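Local coordinates for protein mannan endo-1,6-alpha-mannosidase (PDB 6RY0) that probably cleaves alpha-1,6-mannosidic linkages in mannans and is implicated in transferring GPI-anchored glycoproteins into the fungal cell wall, at residues Tyr262-Leu267 with Thr292-Asp297; Phe273-Thr278 with Lys282-Val287; Val333-Ala338 with Arg344-Leu349. All blocks are in the same frame, centred on the assembly; numbering follows the deposited sequence. Where two conformers were deposited one is given.

In the fold
Interactions 1 and 2 join the same two helices, 261-278 and 281-298: interaction 2 lies near the turn of this hairpin, and interaction 1 near its far end, with their centres about 15 Å apart. Interaction 3 belongs to the next hairpin along the chain, helices 323-337 and 342-358, and its centre lies about 13 Å from that of interaction 1 and about 15 Å from that of interaction 2. The hairpins are bridged at two points by probable hydrogen bonds, Thr292 OG1 to Arg344 NH2 at 2.8 Å and Asn276 ND2 to Ile337 O at 3.0 Å. All three contacts are helix packing away from the calcium ion bound by Asp73 and His385.

Interaction 1: residues Tyr262-Leu267 with Thr292-Asp297; sequences YNAALL and TGILRD
Ile294 reaches across to Ala264 and is the one residue of 292-297 that touches 262-267. Its CG1 lies 3.6 Å from Ala264 CB. With CG1 anti to the carbonyl carbon (chi1 -72°) and the chain then extended, the terminal CD1 passes alongside the opposing backbone, 3.6 Å from Ala264 O and 3.9 Å from Ala265 CA. The small alanines let this one branched side chain come close to the helix surface, although the two segments bury only 98 Å² together. No hydrogen bond crosses between them. The contact joins the far ends of the antiparallel hairpin 261-278/281-298, part of the family's (alpha/alpha)6 barrel.

On a flank of 292-297, more open to solvent, Arg296 grips the partly exposed Asp297 side-on with two nitrogens: Arg296 NE is 2.9 Å from Asp297 OD1 in an almost straight bond, and NH2 is at the same distance from OD2. Gly293 CA covers part of one guanidinium face, and NH1 bonds to Thr239 O, which further fixes the group.

On the buried side helix 323-337 closes over the contact, Met331 against Ile294, and Val327 and Trp330 against Ala265, while Val242 of a loop packs on Ala264.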
ATOM      1  N   TYR A 262       7.886  -2.215   3.265  1.00  8.10           N
ATOM      2  CA  TYR A 262       6.881  -2.053   2.211  1.00  8.68           C
ATOM      3  C   TYR A 262       7.499  -1.978   0.827  1.00  7.49           C
ATOM      4  O   TYR A 262       6.796  -2.227  -0.142  1.00  7.93           O
ATOM      5  CB  TYR A 262       5.940  -0.863   2.487  1.00 11.11           C
ATOM      6  CG  TYR A 262       6.446   0.550   2.212  1.00 12.33           C
ATOM      7  CD1 TYR A 262       7.785   0.924   2.374  1.00 13.09           C
ATOM      8  CD2 TYR A 262       5.557   1.524   1.806  1.00 14.16           C
ATOM      9  CE1 TYR A 262       8.220   2.219   2.146  1.00 14.89           C
ATOM     10  CE2 TYR A 262       6.001   2.830   1.593  1.00 15.05           C
ATOM     11  CZ  TYR A 262       7.337   3.171   1.740  1.00 15.77           C
ATOM     12  OH  TYR A 262       7.795   4.444   1.501  1.00 18.07           O
ATOM     13  N   ASN A 263       8.757  -1.595   0.706  1.00  7.21           N
ATOM     14  CA  ASN A 263       9.391  -1.548  -0.607  1.00  7.35           C
ATOM     15  C   ASN A 263       9.581  -2.935  -1.179  1.00  6.89           C
ATOM     16  O   ASN A 263       9.119  -3.248  -2.289  1.00  6.97           O
ATOM     17  CB  ASN A 263      10.732  -0.791  -0.552  1.00  7.58           C
ATOM     18  CG  ASN A 263      10.574   0.690  -0.704  1.00  8.74           C
ATOM     19  OD1 ASN A 263       9.668   1.151  -1.402  1.00 10.05           O
ATOM     20  ND2 ASN A 263      11.484   1.457  -0.112  1.00  9.26           N
ATOM     21  N   ALA A 264      10.214  -3.822  -0.435  1.00  7.50           N
ATOM     22  CA  ALA A 264      10.374  -5.196  -0.910  1.00  7.10           C
ATOM     23  C   ALA A 264       9.018  -5.859  -1.076  1.00  6.59           C
ATOM     24  O   ALA A 264       8.795  -6.586  -2.049  1.00  6.77           O
ATOM     25  CB  ALA A 264      11.275  -6.006   0.024  1.00  8.02           C
ATOM     26  N   ALA A 265       8.102  -5.657  -0.136  1.00  6.22           N
ATOM     27  CA  ALA A 265       6.819  -6.334  -0.228  1.00  6.69           C
ATOM     28  C   ALA A 265       6.007  -5.850  -1.430  1.00  6.04           C
ATOM     29  O   ALA A 265       5.299  -6.660  -2.044  1.00  6.18           O
ATOM     30  CB  ALA A 265       6.003  -6.160   1.060  1.00  7.52           C
ATOM     31  N   LEU A 266       6.071  -4.567  -1.778  1.00  5.99           N
ATOM     32  CA  LEU A 266       5.322  -4.082  -2.917  1.00  5.83           C
ATOM     33  C   LEU A 266       5.894  -4.661  -4.207  1.00  5.85           C
ATOM     34  O   LEU A 266       5.155  -4.998  -5.125  1.00  6.24           O
ATOM     35  CB  LEU A 266       5.303  -2.547  -2.941  1.00  6.04           C
ATOM     36  CG  LEU A 266       4.352  -1.942  -3.979  1.00  6.40           C
ATOM     37  CD1 LEU A 266       2.966  -2.549  -3.926  1.00  6.49           C
ATOM     38  CD2 LEU A 266       4.269  -0.452  -3.742  1.00  7.13           C
ATOM     39  N   LEU A 267       7.222  -4.751  -4.315  1.00  5.91           N
ATOM     40  CA  LEU A 267       7.814  -5.382  -5.479  1.00  5.73           C
ATOM     41  C   LEU A 267       7.430  -6.856  -5.558  1.00  5.97           C
ATOM     42  O   LEU A 267       7.158  -7.361  -6.653  1.00  6.30           O
ATOM     43  CB  LEU A 267       9.317  -5.211  -5.501  1.00  6.57           C
ATOM     44  CG  LEU A 267       9.808  -3.766  -5.669  1.00  6.75           C
ATOM     45  CD1 LEU A 267      11.315  -3.743  -5.777  1.00  7.61           C
ATOM     46  CD2 LEU A 267       9.180  -3.086  -6.839  1.00  7.25           C
ATOM     47  N   THR A 292      12.426 -14.706  -0.673  1.00  7.18           N
ATOM     48  CA  THR A 292      13.547 -15.158   0.141  1.00  7.23           C
ATOM     49  C   THR A 292      14.141 -13.989   0.918  1.00  7.03           C
ATOM     50  O   THR A 292      14.393 -14.083   2.120  1.00  7.60           O
ATOM     51  CB  THR A 292      14.604 -15.844  -0.719  1.00  7.94           C
ATOM     52  OG1 THR A 292      14.013 -17.016  -1.288  1.00  8.93           O
ATOM     53  CG2 THR A 292      15.856 -16.218   0.038  1.00  8.76           C
ATOM     54  N   GLY A 293      14.356 -12.874   0.233  1.00  7.13           N
ATOM     55  CA  GLY A 293      14.910 -11.711   0.886  1.00  7.37           C
ATOM     56  C   GLY A 293      14.017 -11.184   2.002  1.00  7.23           C
ATOM     57  O   GLY A 293      14.521 -10.829   3.081  1.00  7.39           O
ATOM     58  N   ILE A 294      12.721 -11.108   1.754  1.00  6.61           N
ATOM     59  CA  ILE A 294      11.804 -10.587   2.762  1.00  6.83           C
ATOM     60  C   ILE A 294      11.790 -11.443   4.011  1.00  7.36           C
ATOM     61  O   ILE A 294      11.824 -10.933   5.143  1.00  7.90           O
ATOM     62  CB  ILE A 294      10.408 -10.464   2.154  1.00  7.00           C
ATOM     63  CG1 ILE A 294      10.347  -9.310   1.170  1.00  7.34           C
ATOM     64  CG2 ILE A 294       9.333 -10.338   3.223  1.00  8.20           C
ATOM     65  CD1 ILE A 294       9.176  -9.381   0.195  1.00  8.17           C
ATOM     66  N   LEU A 295      11.725 -12.750   3.818  1.00  7.52           N
ATOM     67  CA  LEU A 295      11.689 -13.659   4.946  1.00  8.14           C
ATOM     68  C   LEU A 295      12.977 -13.572   5.751  1.00  8.72           C
ATOM     69  O   LEU A 295      12.956 -13.645   6.974  1.00 12.08           O
ATOM     70  CB  LEU A 295      11.423 -15.097   4.491  1.00  8.80           C
ATOM     71  CG  LEU A 295      10.048 -15.311   3.892  1.00  9.33           C
ATOM     72  CD1 LEU A 295       9.969 -16.656   3.216  1.00 10.90           C
ATOM     73  CD2 LEU A 295       8.920 -15.138   4.897  1.00 10.71           C
ATOM     74  N   ARG A 296      14.101 -13.402   5.067  1.00  7.55           N
ATOM     75  CA  ARG A 296      15.392 -13.257   5.719  1.00  8.16           C
ATOM     76  C   ARG A 296      15.516 -11.951   6.488  1.00  8.32           C
ATOM     77  O   ARG A 296      16.076 -11.903   7.584  1.00  9.64           O
ATOM     78  CB  ARG A 296      16.465 -13.342   4.622  1.00  8.24           C
ATOM     79  CG  ARG A 296      17.891 -13.110   5.066  1.00  8.69           C
ATOM     80  CD  ARG A 296      18.815 -12.926   3.878  1.00  9.09           C
ATOM     81  NE  ARG A 296      18.487 -11.668   3.200  1.00  8.62           N
ATOM     82  CZ  ARG A 296      18.484 -11.441   1.892  1.00  8.38           C
ATOM     83  NH1 ARG A 296      18.834 -12.390   1.029  1.00  9.19           N
ATOM     84  NH2 ARG A 296      18.115 -10.254   1.438  1.00  8.11           N
ATOM     85  N   ASP A 297      15.045 -10.877   5.873  1.00  7.82           N
ATOM     86  CA  ASP A 297      15.329  -9.548   6.386  1.00  8.31           C
ATOM     87  C   ASP A 297      14.297  -8.997   7.358  1.00  7.95           C
ATOM     88  O   ASP A 297      14.673  -8.306   8.319  1.00  9.33           O
ATOM     89  CB  ASP A 297      15.473  -8.560   5.218  1.00  8.41           C
ATOM     90  CG  ASP A 297      16.666  -8.855   4.321  1.00  8.86           C
ATOM     91  OD1 ASP A 297      17.641  -9.474   4.824  1.00  9.94           O
ATOM     92  OD2 ASP A 297      16.643  -8.429   3.146  1.00  8.92           O
TER

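Interaction 2: residues Phe273-Thr278 with Lys282-Val287; sequences FMWNYT and KWKDRV
Two tryptophans, one from each arm, dominate a close antiparallel helix packing between 273-278 and 282-287, beside the short turn that joins helices 261-278 and 281-298. The segment axes approach to 8.3 Å at 158°, and the backbones come nearest at Trp275 and Trp283.

Met274 CB sits over the centre of the Trp283 indole, 3.5 Å from the centroid of the five-membered ring, a CH-pi contact. The Met274 chain then bends twice, bringing Met274 CE to 3.7 Å from Trp283 CZ2, while Met274 SD hangs farther off the six-membered ring, 5.1 Å from its centroid, a Met-aromatic contact. Arg286 NH1 lies over the opposite face toward the rim, and the indole is thereby sandwiched, while its NE1 bonds to Glu223 of helix 216-231.

This is a helical hairpin, the building element of the (alpha/alpha)6 barrel found in glycosyl hydrolase family 76. At its turn Thr278 OG1 donates to Met274 O (2.8 Å) from above the carbonyl plane, on the face opposite to that used by Thr278 N, and also bonds to the backbone N of Asp280. The same OG1 lies 3.3 Å from Trp283 CD1.

On the more exposed flank Trp275 and Lys284 run side by side in the same direction, each with CG anti to the backbone N (chi1 163° and -172°). Lys284 CB rests over the six-membered ring of Trp275, 3.6 Å from its centroid, and CD continues along the ring. Beyond it, in the conformer described, NZ forms a salt bridge with Asp288.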
ATOM      1  N   PHE A 273       1.777 -10.553  -9.514  1.00  6.77           N
ATOM      2  CA  PHE A 273       0.832 -10.263 -10.562  1.00  7.19           C
ATOM      3  C   PHE A 273       1.444 -10.498 -11.935  1.00  7.19           C
ATOM      4  O   PHE A 273       0.772 -11.056 -12.816  1.00  8.26           O
ATOM      5  CB  PHE A 273       0.259  -8.822 -10.429  1.00  6.96           C
ATOM      6  CG  PHE A 273      -0.869  -8.721  -9.426  1.00  6.94           C
ATOM      7  CD1 PHE A 273      -0.612  -8.501  -8.075  1.00  7.68           C
ATOM      8  CD2 PHE A 273      -2.185  -8.820  -9.821  1.00  7.28           C
ATOM      9  CE1 PHE A 273      -1.658  -8.427  -7.162  1.00  8.10           C
ATOM     10  CE2 PHE A 273      -3.231  -8.756  -8.907  1.00  7.91           C
ATOM     11  CZ  PHE A 273      -2.960  -8.554  -7.574  1.00  7.93           C
ATOM     12  N   MET A 274       2.698 -10.113 -12.129  1.00  7.07           N
ATOM     13  CA  MET A 274       3.356 -10.348 -13.407  1.00  7.47           C
ATOM     14  C   MET A 274       3.539 -11.837 -13.679  1.00  7.74           C
ATOM     15  O   MET A 274       3.375 -12.284 -14.821  1.00  8.91           O
ATOM     16  CB  MET A 274       4.707  -9.667 -13.510  1.00  7.53           C
ATOM     17  CG  MET A 274       4.642  -8.147 -13.527  1.00  8.09           C
ATOM     18  SD  MET A 274       3.764  -7.474 -14.961  1.00  9.37           S
ATOM     19  CE  MET A 274       4.982  -7.782 -16.240  1.00 11.14           C
ATOM     20  N   TRP A 275       3.906 -12.619 -12.681  1.00  8.30           N
ATOM     21  CA  TRP A 275       4.008 -14.065 -12.832  1.00  8.15           C
ATOM     22  C   TRP A 275       2.668 -14.663 -13.233  1.00  9.03           C
ATOM     23  O   TRP A 275       2.585 -15.485 -14.144  1.00  9.59           O
ATOM     24  CB  TRP A 275       4.516 -14.687 -11.531  1.00  8.72           C
ATOM     25  CG  TRP A 275       4.297 -16.147 -11.395  1.00  9.85           C
ATOM     26  CD1 TRP A 275       3.611 -16.750 -10.383  1.00 11.31           C
ATOM     27  CD2 TRP A 275       4.766 -17.216 -12.250  1.00 10.66           C
ATOM     28  NE1 TRP A 275       3.629 -18.114 -10.541  1.00 13.13           N
ATOM     29  CE2 TRP A 275       4.339 -18.426 -11.669  1.00 12.40           C
ATOM     30  CE3 TRP A 275       5.509 -17.268 -13.443  1.00 11.32           C
ATOM     31  CZ2 TRP A 275       4.587 -19.653 -12.255  1.00 13.59           C
ATOM     32  CZ3 TRP A 275       5.762 -18.508 -14.016  1.00 13.29           C
ATOM     33  CH2 TRP A 275       5.307 -19.673 -13.403  1.00 14.41           C
ATOM     34  N   ASN A 276       1.607 -14.259 -12.549  1.00  8.96           N
ATOM     35  CA  ASN A 276       0.283 -14.795 -12.827  1.00  9.98           C
ATOM     36  C   ASN A 276      -0.148 -14.433 -14.248  1.00 10.10           C
ATOM     37  O   ASN A 276      -0.692 -15.260 -14.964  1.00 11.25           O
ATOM     38  CB  ASN A 276      -0.688 -14.254 -11.773  1.00 10.04           C
ATOM     39  CG  ASN A 276      -2.070 -14.813 -11.927  1.00 11.37           C
ATOM     40  OD1 ASN A 276      -2.825 -14.387 -12.805  1.00 12.69           O
ATOM     41  ND2 ASN A 276      -2.440 -15.739 -11.063  1.00 12.41           N
ATOM     42  N   TYR A 277       0.117 -13.197 -14.659  1.00  9.88           N
ATOM     43  CA  TYR A 277      -0.306 -12.715 -15.975  1.00 10.65           C
ATOM     44  C   TYR A 277       0.512 -13.335 -17.108  1.00 11.00           C
ATOM     45  O   TYR A 277      -0.047 -13.802 -18.099  1.00 11.99           O
ATOM     46  CB  TYR A 277      -0.181 -11.201 -15.997  1.00 10.32           C
ATOM     47  CG  TYR A 277      -0.654 -10.579 -17.280  1.00 11.35           C
ATOM     48  CD1 TYR A 277      -1.999 -10.621 -17.634  1.00 13.20           C
ATOM     49  CD2 TYR A 277       0.220  -9.950 -18.148  1.00 12.66           C
ATOM     50  CE1 TYR A 277      -2.451 -10.038 -18.779  1.00 15.19           C
ATOM     51  CE2 TYR A 277      -0.252  -9.341 -19.338  1.00 13.98           C
ATOM     52  CZ  TYR A 277      -1.599  -9.404 -19.608  1.00 15.10           C
ATOM     53  OH  TYR A 277      -2.166  -8.810 -20.729  1.00 18.25           O
ATOM     54  N   THR A 278       1.834 -13.336 -16.961  1.00 11.26           N
ATOM     55  CA  THR A 278       2.720 -13.744 -18.047  1.00 12.46           C
ATOM     56  C   THR A 278       3.044 -15.222 -18.081  1.00 12.80           C
ATOM     57  O   THR A 278       3.366 -15.755 -19.144  1.00 14.26           O
ATOM     58  CB  THR A 278       4.073 -12.994 -18.005  1.00 12.34           C
ATOM     59  OG1 THR A 278       4.839 -13.416 -16.877  1.00 11.15           O
ATOM     60  CG2 THR A 278       3.905 -11.484 -18.018  1.00 12.65           C
ATOM     61  N   LYS A 282      10.844 -16.080 -15.607  1.00 11.05           N
ATOM     62  CA  LYS A 282      11.642 -15.012 -15.017  1.00 10.77           C
ATOM     63  C   LYS A 282      10.889 -14.323 -13.880  1.00  9.84           C
ATOM     64  O   LYS A 282      11.497 -13.917 -12.888  1.00  9.82           O
ATOM     65  CB  LYS A 282      12.136 -14.007 -16.058  1.00 12.77           C
ATOM     66  CG  LYS A 282      11.189 -12.958 -16.511  1.00 14.63           C
ATOM     67  CD  LYS A 282      11.832 -12.063 -17.591  1.00 16.84           C
ATOM     68  CE  LYS A 282      10.868 -10.976 -18.038  1.00 18.26           C
ATOM     69  NZ  LYS A 282      11.372 -10.228 -19.174  1.00 19.16           N
ATOM     70  N   TRP A 283       9.586 -14.182 -14.011  1.00  8.95           N
ATOM     71  CA  TRP A 283       8.793 -13.590 -12.953  1.00  8.26           C
ATOM     72  C   TRP A 283       8.638 -14.511 -11.764  1.00  8.25           C
ATOM     73  O   TRP A 283       8.603 -14.026 -10.634  1.00  8.64           O
ATOM     74  CB  TRP A 283       7.437 -13.080 -13.470  1.00  8.80           C
ATOM     75  CG  TRP A 283       7.592 -11.840 -14.289  1.00  8.86           C
ATOM     76  CD1 TRP A 283       7.379 -11.694 -15.636  1.00  8.65           C
ATOM     77  CD2 TRP A 283       7.998 -10.554 -13.820  1.00  8.60           C
ATOM     78  NE1 TRP A 283       7.648 -10.417 -16.031  1.00  9.33           N
ATOM     79  CE2 TRP A 283       8.026  -9.688 -14.931  1.00  8.77           C
ATOM     80  CE3 TRP A 283       8.329 -10.049 -12.561  1.00  9.25           C
ATOM     81  CZ2 TRP A 283       8.380  -8.339 -14.807  1.00 10.48           C
ATOM     82  CZ3 TRP A 283       8.676  -8.720 -12.461  1.00 10.90           C
ATOM     83  CH2 TRP A 283       8.726  -7.893 -13.570  1.00 11.31           C
ATOM     84  N   LYS A 284       8.523 -15.811 -11.980  1.00  8.85           N
ATOM     85  CA  LYS A 284       8.538 -16.738 -10.857  0.52  8.98           C
ATOM     86  C   LYS A 284       9.835 -16.607 -10.082  1.00  8.72           C
ATOM     87  O   LYS A 284       9.836 -16.588  -8.853  1.00  9.11           O
ATOM     88  CB  LYS A 284       8.335 -18.190 -11.299  0.52 10.21           C
ATOM     89  CG  LYS A 284       8.157 -19.111 -10.097  0.52 11.26           C
ATOM     90  CD  LYS A 284       7.914 -20.541 -10.481  0.52 11.62           C
ATOM     91  CE  LYS A 284       7.785 -21.440  -9.260  0.52 12.68           C
ATOM     92  NZ  LYS A 284       9.038 -21.508  -8.461  0.52 13.35           N
ATOM     93  N   ASP A 285      10.950 -16.531 -10.798  1.00  9.29           N
ATOM     94  CA  ASP A 285      12.250 -16.398 -10.155  1.00  9.74           C
ATOM     95  C   ASP A 285      12.332 -15.130  -9.341  1.00  9.09           C
ATOM     96  O   ASP A 285      12.888 -15.120  -8.233  1.00  9.35           O
ATOM     97  CB  ASP A 285      13.389 -16.391 -11.186  1.00 12.32           C
ATOM     98  CG  ASP A 285      13.556 -17.680 -11.928  1.00 15.92           C
ATOM     99  OD1 ASP A 285      13.063 -18.724 -11.463  1.00 15.57           O
ATOM    100  OD2 ASP A 285      14.243 -17.661 -12.965  1.00 18.77           O
ATOM    101  N   ARG A 286      11.780 -14.041  -9.879  1.00  8.77           N
ATOM    102  CA  ARG A 286      11.789 -12.757  -9.178  1.00  8.55           C
ATOM    103  C   ARG A 286      10.911 -12.814  -7.925  1.00  8.11           C
ATOM    104  O   ARG A 286      11.308 -12.316  -6.875  1.00  8.31           O
ATOM    105  CB  ARG A 286      11.363 -11.630 -10.128  1.00  8.67           C
ATOM    106  CG  ARG A 286      12.395 -11.354 -11.200  1.00  9.33           C
ATOM    107  CD  ARG A 286      11.844 -10.588 -12.373  1.00  9.53           C
ATOM    108  NE  ARG A 286      12.845 -10.550 -13.423  1.00 11.79           N
ATOM    109  CZ  ARG A 286      12.798  -9.764 -14.471  1.00 12.46           C
ATOM    110  NH1 ARG A 286      11.787  -8.922 -14.638  1.00 12.96           N
ATOM    111  NH2 ARG A 286      13.784  -9.841 -15.367  1.00 14.64           N
ATOM    112  N   VAL A 287       9.722 -13.430  -8.023  1.00  7.87           N
ATOM    113  CA  VAL A 287       8.899 -13.665  -6.845  1.00  7.51           C
ATOM    114  C   VAL A 287       9.693 -14.418  -5.799  1.00  7.27           C
ATOM    115  O   VAL A 287       9.737 -14.031  -4.623  1.00  7.55           O
ATOM    116  CB  VAL A 287       7.626 -14.448  -7.239  1.00  7.64           C
ATOM    117  CG1 VAL A 287       6.922 -15.057  -6.021  1.00  8.38           C
ATOM    118  CG2 VAL A 287       6.657 -13.559  -8.020  1.00  8.54           C
TER

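Interaction 3: residues Val333-Ala338 with Arg344-Leu349; sequences VVTQIA and RILPVL
The turn end of the helical hairpin formed by helices 323-337 and 342-358 brings Thr335 and Val334 against Ile345 and Leu346. Thr335 CG2 is the central methyl: it lies 3.6 Å from Ile345 CG2, equally near Ile345 CB, and 3.8 Å from Leu346 CD2, nestling between the two side chains of the opposite arm. The threonine's rotation (chi1 74°) sets CG2 anti to the carbonyl carbon and places OG1 between the backbone N and the carbonyl carbon. From there OG1 bonds back to Ala332 O in its own helix, which satisfies the hydroxyl and leaves the methyl to carry the cross-helix packing.

Ile345 extends its CD1 further, to 3.8 Å from Val334 CG1, the two side chains crossing at about a right angle. Leu346 comes in from the flank and turns its CD2 back toward Thr335 CG2.

Antiparallel pairing of successive helices, here at 157° with 9.9 Å between the segment axes, is the repeated theme of the (alpha/alpha)6 barrel in this family. The chain leaves the first helix at Ala338, whose O accepts a bond from Thr341 OG1 within the connecting turn. The second arm is kinked at Pro347, which has no N-H to give to the preceding turn, and Val348 N makes just a weak bond to Ile345 O. The neighbouring hairpin covers one side of the contact: Ala272 of helix 261-278 packs on Val334, and Leu291 of helix 281-298 on Ile345. Ile404 of a loop touches Leu346.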
ATOM      1  N   VAL A 333      -2.172 -11.716  -0.404  1.00  6.71           N
ATOM      2  CA  VAL A 333      -2.646 -11.777  -1.792  1.00  6.81           C
ATOM      3  C   VAL A 333      -1.658 -12.540  -2.688  1.00  6.86           C
ATOM      4  O   VAL A 333      -2.084 -13.282  -3.581  1.00  7.53           O
ATOM      5  CB  VAL A 333      -2.955 -10.365  -2.329  1.00  7.13           C
ATOM      6  CG1 VAL A 333      -3.143 -10.371  -3.841  1.00  8.04           C
ATOM      7  CG2 VAL A 333      -4.177  -9.833  -1.637  1.00  8.25           C
ATOM      8  N   VAL A 334      -0.348 -12.399  -2.437  1.00  6.83           N
ATOM      9  CA  VAL A 334       0.642 -13.147  -3.186  1.00  7.00           C
ATOM     10  C   VAL A 334       0.341 -14.649  -3.130  1.00  7.10           C
ATOM     11  O   VAL A 334       0.528 -15.353  -4.110  1.00  7.76           O
ATOM     12  CB  VAL A 334       2.056 -12.815  -2.706  1.00  7.06           C
ATOM     13  CG1 VAL A 334       3.101 -13.797  -3.228  1.00  7.71           C
ATOM     14  CG2 VAL A 334       2.410 -11.383  -3.085  1.00  7.39           C
ATOM     15  N   THR A 335      -0.133 -15.155  -1.986  1.00  7.47           N
ATOM     16  CA  THR A 335      -0.417 -16.584  -1.888  1.00  8.01           C
ATOM     17  C   THR A 335      -1.571 -17.014  -2.786  1.00  8.05           C
ATOM     18  O   THR A 335      -1.687 -18.206  -3.099  1.00  9.48           O
ATOM     19  CB  THR A 335      -0.696 -17.044  -0.451  1.00  8.01           C
ATOM     20  OG1 THR A 335      -1.988 -16.631   0.009  1.00  8.56           O
ATOM     21  CG2 THR A 335       0.396 -16.621   0.455  1.00  8.66           C
ATOM     22  N   GLN A 336      -2.455 -16.079  -3.167  1.00  8.03           N
ATOM     23  CA  GLN A 336      -3.562 -16.402  -4.051  1.00  8.62           C
ATOM     24  C   GLN A 336      -3.150 -16.404  -5.517  1.00  9.81           C
ATOM     25  O   GLN A 336      -3.550 -17.270  -6.276  1.00 12.33           O
ATOM     26  CB  GLN A 336      -4.690 -15.404  -3.871  1.00  8.66           C
ATOM     27  CG  GLN A 336      -5.259 -15.321  -2.500  1.00  8.68           C
ATOM     28  CD  GLN A 336      -6.361 -14.293  -2.436  1.00  8.34           C
ATOM     29  OE1 GLN A 336      -6.142 -13.148  -2.777  1.00  9.23           O
ATOM     30  NE2 GLN A 336      -7.570 -14.714  -2.066  1.00  9.35           N
ATOM     31  N   ILE A 337      -2.340 -15.418  -5.896  1.00  9.60           N
ATOM     32  CA  ILE A 337      -2.016 -15.327  -7.307  0.60 10.88           C
ATOM     33  C   ILE A 337      -0.708 -15.956  -7.687  1.00 10.35           C
ATOM     34  O   ILE A 337      -0.508 -16.252  -8.869  1.00 10.97           O
ATOM     35  CB  ILE A 337      -2.028 -13.939  -7.765  0.60  9.99           C
ATOM     36  CG1 ILE A 337      -1.047 -13.131  -6.943  0.60  8.67           C
ATOM     37  CG2 ILE A 337      -3.423 -13.376  -7.650  0.60 11.00           C
ATOM     38  CD1 ILE A 337      -0.832 -11.727  -7.444  0.60  9.19           C
ATOM     39  N   ALA A 338       0.117 -16.311  -6.695  1.00 10.56           N
ATOM     40  CA  ALA A 338       1.306 -17.130  -6.891  1.00 10.02           C
ATOM     41  C   ALA A 338       1.218 -18.271  -5.877  1.00 10.28           C
ATOM     42  O   ALA A 338       1.903 -18.288  -4.864  1.00  9.94           O
ATOM     43  CB  ALA A 338       2.581 -16.329  -6.722  1.00  9.91           C
ATOM     44  N   ARG A 344       5.291 -20.970   2.205  1.00 10.47           N
ATOM     45  CA  ARG A 344       6.360 -20.117   2.682  1.00  9.95           C
ATOM     46  C   ARG A 344       5.808 -18.891   3.426  1.00 10.28           C
ATOM     47  O   ARG A 344       6.489 -18.336   4.272  1.00 14.27           O
ATOM     48  CB  ARG A 344       7.252 -19.623   1.544  1.00 10.70           C
ATOM     49  CG  ARG A 344       7.965 -20.747   0.794  1.00 11.85           C
ATOM     50  CD  ARG A 344       8.867 -20.181  -0.289  1.00 11.96           C
ATOM     51  NE  ARG A 344      10.000 -19.496   0.299  1.00 11.94           N
ATOM     52  CZ  ARG A 344      10.896 -18.794  -0.411  1.00 12.14           C
ATOM     53  NH1 ARG A 344      10.717 -18.558  -1.699  1.00 13.98           N
ATOM     54  NH2 ARG A 344      11.971 -18.311   0.190  1.00 13.46           N
ATOM     55  N   ILE A 345       4.614 -18.455   3.078  1.00  8.40           N
ATOM     56  CA  ILE A 345       4.094 -17.186   3.534  1.00  7.94           C
ATOM     57  C   ILE A 345       3.078 -17.358   4.679  1.00  7.88           C
ATOM     58  O   ILE A 345       3.192 -16.685   5.702  1.00  8.35           O
ATOM     59  CB  ILE A 345       3.458 -16.386   2.369  1.00  7.60           C
ATOM     60  CG1 ILE A 345       4.581 -15.930   1.413  1.00  7.78           C
ATOM     61  CG2 ILE A 345       2.635 -15.206   2.905  1.00  7.68           C
ATOM     62  CD1 ILE A 345       4.055 -15.232   0.159  1.00  8.63           C
ATOM     63  N   LEU A 346       2.044 -18.177   4.500  1.00  8.38           N
ATOM     64  CA  LEU A 346       0.956 -18.176   5.478  1.00  8.79           C
ATOM     65  C   LEU A 346       1.401 -18.505   6.893  1.00  8.61           C
ATOM     66  O   LEU A 346       0.937 -17.855   7.822  1.00  8.69           O
ATOM     67  CB  LEU A 346      -0.220 -19.042   5.041  1.00  9.63           C
ATOM     68  CG  LEU A 346      -0.920 -18.570   3.766  1.00 11.24           C
ATOM     69  CD1 LEU A 346      -2.151 -19.423   3.512  1.00 13.62           C
ATOM     70  CD2 LEU A 346      -1.324 -17.114   3.789  1.00 11.98           C
ATOM     71  N   PRO A 347       2.302 -19.482   7.111  1.00  9.11           N
ATOM     72  CA  PRO A 347       2.689 -19.772   8.507  1.00 10.36           C
ATOM     73  C   PRO A 347       3.403 -18.616   9.177  1.00  9.79           C
ATOM     74  O   PRO A 347       3.283 -18.427  10.397  1.00 10.34           O
ATOM     75  CB  PRO A 347       3.586 -21.007   8.366  1.00 11.77           C
ATOM     76  CG  PRO A 347       3.132 -21.637   7.096  1.00 12.52           C
ATOM     77  CD  PRO A 347       2.821 -20.490   6.180  1.00 10.25           C
ATOM     78  N   VAL A 348       4.175 -17.834   8.414  1.00  9.45           N
ATOM     79  CA  VAL A 348       4.910 -16.716   8.954  0.51  9.87           C
ATOM     80  C   VAL A 348       3.968 -15.519   9.219  1.00  8.57           C
ATOM     81  O   VAL A 348       4.078 -14.821  10.226  1.00  9.28           O
ATOM     82  CB  VAL A 348       6.045 -16.397   7.952  0.51 10.85           C
ATOM     83  CG1 VAL A 348       6.849 -15.242   8.411  0.51 11.20           C
ATOM     84  CG2 VAL A 348       6.925 -17.654   7.705  0.51 11.86           C
ATOM     85  N   LEU A 349       3.010 -15.289   8.320  1.00  8.14           N
ATOM     86  CA  LEU A 349       2.007 -14.275   8.617  1.00  7.67           C
ATOM     87  C   LEU A 349       1.229 -14.658   9.875  1.00  8.01           C
ATOM     88  O   LEU A 349       0.839 -13.778  10.653  1.00  8.17           O
ATOM     89  CB  LEU A 349       1.078 -14.016   7.447  1.00  7.69           C
ATOM     90  CG  LEU A 349       1.750 -13.496   6.176  1.00  7.58           C
ATOM     91  CD1 LEU A 349       0.692 -13.177   5.141  1.00  7.91           C
ATOM     92  CD2 LEU A 349       2.661 -12.299   6.450  1.00  8.38           C
TER